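Local coordinates for Pcza361.24 (Amycolatopsis orientalis, PDB 3G2M), which probably transfers a methyl group from S-adenosyl-L-methionine to a nitrogen of glycopeptide antibiotics during their biosynthesis, at residues V154-N162 / F186-E194. Residues are numbered along the deposited sequence; the frame is centred on the assembly and turned at random.
Sequences VVISSGSIN and FLLSLAMSE
Val154-Ile156 and Phe186-Ser189 run as neighbouring parallel strands in the central seven-stranded sheet of the class I, Rossmann-like methyltransferase fold. Their hydrogen bonds alternate in the parallel manner: Leu187 N gives to Val154 O (2.8 Å), Leu187 O receives Ile156 N, and Ser189 N closes a longer bond to Ile156 O (3.2 Å).

The tight part lies on the face carrying Val154, Ile156, Phe186 and Leu188, where helix 166-179 packs Leu172 against Ile156 and Val176 against Phe186. With CG anti to the backbone N (chi1 -177°), the Phe186 ring points onward along the strand, toward Leu188, with CD1 at its edge 3.3 Å from Val154 O. Leu188 CG sits over one face of this ring, toward its rim. Ile156 CG2 abuts both, obliquely to the ring and 3.7 Å from Phe186 CE1, while Ile161 drops from helix 158-161 to set CD1 on Leu188 CD2 and CG2 on Leu190 CD2. On the other face Val155 CG1 meets Leu187 CB, with Phe75 touching both side chains.

Past Ile156 the first strand turns into the helix, and serines take over the pairing. Ser189 OG accepts Ser158 N (2.9 Å) and also bonds to Glu71, which holds Ser157 OG as well; Ser157 binds S-adenosyl-L-methionine in this enzyme, although none is bound here, which puts the polar cluster at the edge of the cofactor site. Ser158 OG, anti to its own N (chi1 -176°), reaches across to accept Ala191 N at 2.8 Å, a hydroxyl replacing a carbonyl in the strand's bonding.

At Ala191, where the two segments diverge, the contact is looser and partly exposed: a water bridges Ala191 O to Asn162 ND2, and ND2 also gives to Ser158 O at 3.0 Å from above the carbonyl plane, on the face opposite Asn162 N.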
loop_
_atom_site.group_PDB
_atom_site.type_symbol
_atom_site.label_atom_id
_atom_site.label_comp_id
_atom_site.label_asym_id
_atom_site.label_seq_id
_atom_site.Cartn_x
_atom_site.Cartn_y
_atom_site.Cartn_z
ATOM N N VAL A 154 -15.377 -13.162 14.881
ATOM C CA VAL A 154 -15.413 -11.874 14.195
ATOM C C VAL A 154 -14.949 -12.079 12.748
ATOM O O VAL A 154 -13.924 -12.706 12.508
ATOM C CB VAL A 154 -14.534 -10.798 14.906
ATOM C CG1 VAL A 154 -14.545 -9.478 14.119
ATOM C CG2 VAL A 154 -15.006 -10.556 16.341
ATOM N N VAL A 155 -15.710 -11.554 11.792
ATOM C CA VAL A 155 -15.412 -11.758 10.365
ATOM C C VAL A 155 -15.299 -10.442 9.588
ATOM O O VAL A 155 -15.965 -9.453 9.909
ATOM C CB VAL A 155 -16.434 -12.725 9.656
ATOM C CG1 VAL A 155 -16.432 -14.104 10.307
ATOM C CG2 VAL A 155 -17.836 -12.160 9.651
ATOM N N ILE A 156 -14.433 -10.438 8.573
ATOM C CA ILE A 156 -14.314 -9.300 7.667
ATOM C C ILE A 156 -14.023 -9.787 6.245
ATOM O O ILE A 156 -13.248 -10.724 6.044
ATOM C CB ILE A 156 -13.256 -8.255 8.163
ATOM C CG1 ILE A 156 -13.375 -6.933 7.388
ATOM C CG2 ILE A 156 -11.821 -8.811 8.109
ATOM C CD1 ILE A 156 -12.564 -5.798 7.993
ATOM N N SER A 157 -14.661 -9.147 5.274
ATOM C CA SER A 157 -14.522 -9.529 3.877
ATOM C C SER A 157 -13.382 -8.776 3.199
ATOM O O SER A 157 -13.057 -7.646 3.584
ATOM C CB SER A 157 -15.841 -9.291 3.139
ATOM O OG SER A 157 -15.810 -9.865 1.841
ATOM N N SER A 158 -12.787 -9.406 2.182
ATOM C CA SER A 158 -11.671 -8.819 1.430
ATOM C C SER A 158 -11.884 -7.364 1.017
ATOM O O SER A 158 -10.999 -6.533 1.195
ATOM C CB SER A 158 -11.381 -9.647 0.175
ATOM O OG SER A 158 -10.250 -9.116 -0.488
ATOM N N GLY A 159 -13.051 -7.065 0.446
ATOM C CA GLY A 159 -13.342 -5.724 -0.060
ATOM C C GLY A 159 -13.209 -4.645 1.001
ATOM O O GLY A 159 -12.732 -3.531 0.725
ATOM N N SER A 160 -13.612 -4.990 2.217
ATOM C CA SER A 160 -13.640 -4.062 3.343
ATOM C C SER A 160 -12.264 -3.763 3.930
ATOM O O SER A 160 -11.911 -2.603 4.121
ATOM C CB SER A 160 -14.535 -4.641 4.436
ATOM O OG SER A 160 -15.804 -4.952 3.896
ATOM N N ILE A 161 -11.497 -4.805 4.252
ATOM C CA ILE A 161 -10.154 -4.586 4.816
ATOM C C ILE A 161 -9.254 -3.845 3.816
ATOM O O ILE A 161 -8.468 -2.987 4.199
ATOM C CB ILE A 161 -9.489 -5.898 5.345
ATOM C CG1 ILE A 161 -8.117 -5.581 5.993
ATOM C CG2 ILE A 161 -9.381 -6.946 4.233
ATOM C CD1 ILE A 161 -7.512 -6.708 6.833
ATOM N N ASN A 162 -9.406 -4.148 2.530
ATOM C CA ASN A 162 -8.623 -3.469 1.492
ATOM C C ASN A 162 -8.948 -1.980 1.332
ATOM O O ASN A 162 -8.192 -1.245 0.704
ATOM C CB ASN A 162 -8.728 -4.207 0.145
ATOM C CG ASN A 162 -7.722 -5.350 0.025
ATOM O OD1 ASN A 162 -6.520 -5.117 -0.117
ATOM N ND2 ASN A 162 -8.212 -6.589 0.061
ATOM N N PHE A 186 -10.866 -14.710 14.658
ATOM C CA PHE A 186 -10.974 -13.633 13.687
ATOM C C PHE A 186 -10.786 -14.250 12.308
ATOM O O PHE A 186 -9.727 -14.801 12.009
ATOM C CB PHE A 186 -9.892 -12.579 13.972
ATOM C CG PHE A 186 -9.939 -11.370 13.068
ATOM C CD1 PHE A 186 -11.117 -10.990 12.415
ATOM C CD2 PHE A 186 -8.800 -10.576 12.907
ATOM C CE1 PHE A 186 -11.149 -9.868 11.594
ATOM C CE2 PHE A 186 -8.828 -9.439 12.094
ATOM C CZ PHE A 186 -9.993 -9.088 11.435
ATOM N N LEU A 187 -11.824 -14.182 11.482
ATOM C CA LEU A 187 -11.774 -14.759 10.139
ATOM C C LEU A 187 -11.771 -13.661 9.102
ATOM O O LEU A 187 -12.576 -12.733 9.174
ATOM C CB LEU A 187 -12.969 -15.686 9.878
ATOM C CG LEU A 187 -13.196 -17.017 10.608
ATOM C CD1 LEU A 187 -12.131 -18.034 10.290
ATOM C CD2 LEU A 187 -13.330 -16.864 12.104
ATOM N N LEU A 188 -10.867 -13.776 8.135
ATOM C CA LEU A 188 -10.777 -12.808 7.050
ATOM C C LEU A 188 -10.759 -13.516 5.698
ATOM O O LEU A 188 -10.135 -14.562 5.552
ATOM C CB LEU A 188 -9.503 -11.956 7.178
ATOM C CG LEU A 188 -9.034 -11.361 8.509
ATOM C CD1 LEU A 188 -8.166 -12.345 9.282
ATOM C CD2 LEU A 188 -8.229 -10.081 8.231
ATOM N N SER A 189 -11.463 -12.958 4.719
ATOM C CA SER A 189 -11.225 -13.333 3.332
ATOM C C SER A 189 -10.354 -12.258 2.702
ATOM O O SER A 189 -10.468 -11.081 3.055
ATOM C CB SER A 189 -12.527 -13.503 2.558
ATOM O OG SER A 189 -13.188 -12.266 2.376
ATOM N N LEU A 190 -9.472 -12.670 1.794
ATOM C CA LEU A 190 -8.535 -11.758 1.141
ATOM C C LEU A 190 -8.354 -12.183 -0.300
ATOM O O LEU A 190 -7.945 -13.316 -0.556
ATOM C CB LEU A 190 -7.164 -11.780 1.840
ATOM C CG LEU A 190 -7.106 -11.406 3.334
ATOM C CD1 LEU A 190 -5.789 -11.834 3.967
ATOM C CD2 LEU A 190 -7.344 -9.926 3.542
ATOM N N ALA A 191 -8.645 -11.275 -1.226
ATOM C CA ALA A 191 -8.409 -11.514 -2.650
ATOM C C ALA A 191 -6.918 -11.725 -2.926
ATOM O O ALA A 191 -6.071 -11.034 -2.349
ATOM C CB ALA A 191 -8.950 -10.366 -3.478
HETATM N N MSE A 192 -6.619 -12.678 -3.812
HETATM C CA MSE A 192 -5.255 -13.119 -4.095
HETATM C C MSE A 192 -4.980 -12.995 -5.592
HETATM O O MSE A 192 -5.522 -13.756 -6.396
HETATM C CB MSE A 192 -5.038 -14.570 -3.618
HETATM C CG MSE A 192 -3.632 -15.166 -3.888
HETATM SE SE MSE A 192 -3.417 -17.058 -3.324
HETATM C CE MSE A 192 -4.669 -17.872 -4.567
ATOM N N SER A 193 -4.137 -12.028 -5.952
ATOM C CA SER A 193 -3.768 -11.785 -7.348
ATOM C C SER A 193 -2.848 -12.880 -7.866
ATOM O O SER A 193 -2.334 -13.688 -7.088
ATOM C CB SER A 193 -3.048 -10.446 -7.475
ATOM O OG SER A 193 -1.768 -10.516 -6.874
ATOM N N GLU A 194 -2.625 -12.890 -9.178
ATOM C CA GLU A 194 -1.667 -13.818 -9.775
ATOM C C GLU A 194 -0.268 -13.633 -9.176
ATOM O O GLU A 194 0.385 -14.615 -8.835
ATOM C CB GLU A 194 -1.633 -13.686 -11.302
ATOM C CG GLU A 194 -0.991 -14.884 -11.993
ATOM C CD GLU A 194 -0.864 -14.728 -13.503
ATOM O OE1 GLU A 194 -1.623 -13.933 -14.109
ATOM O OE2 GLU A 194 0.005 -15.412 -14.087
HETATM O O HOH W 1 -6.414 -8.734 -0.474
#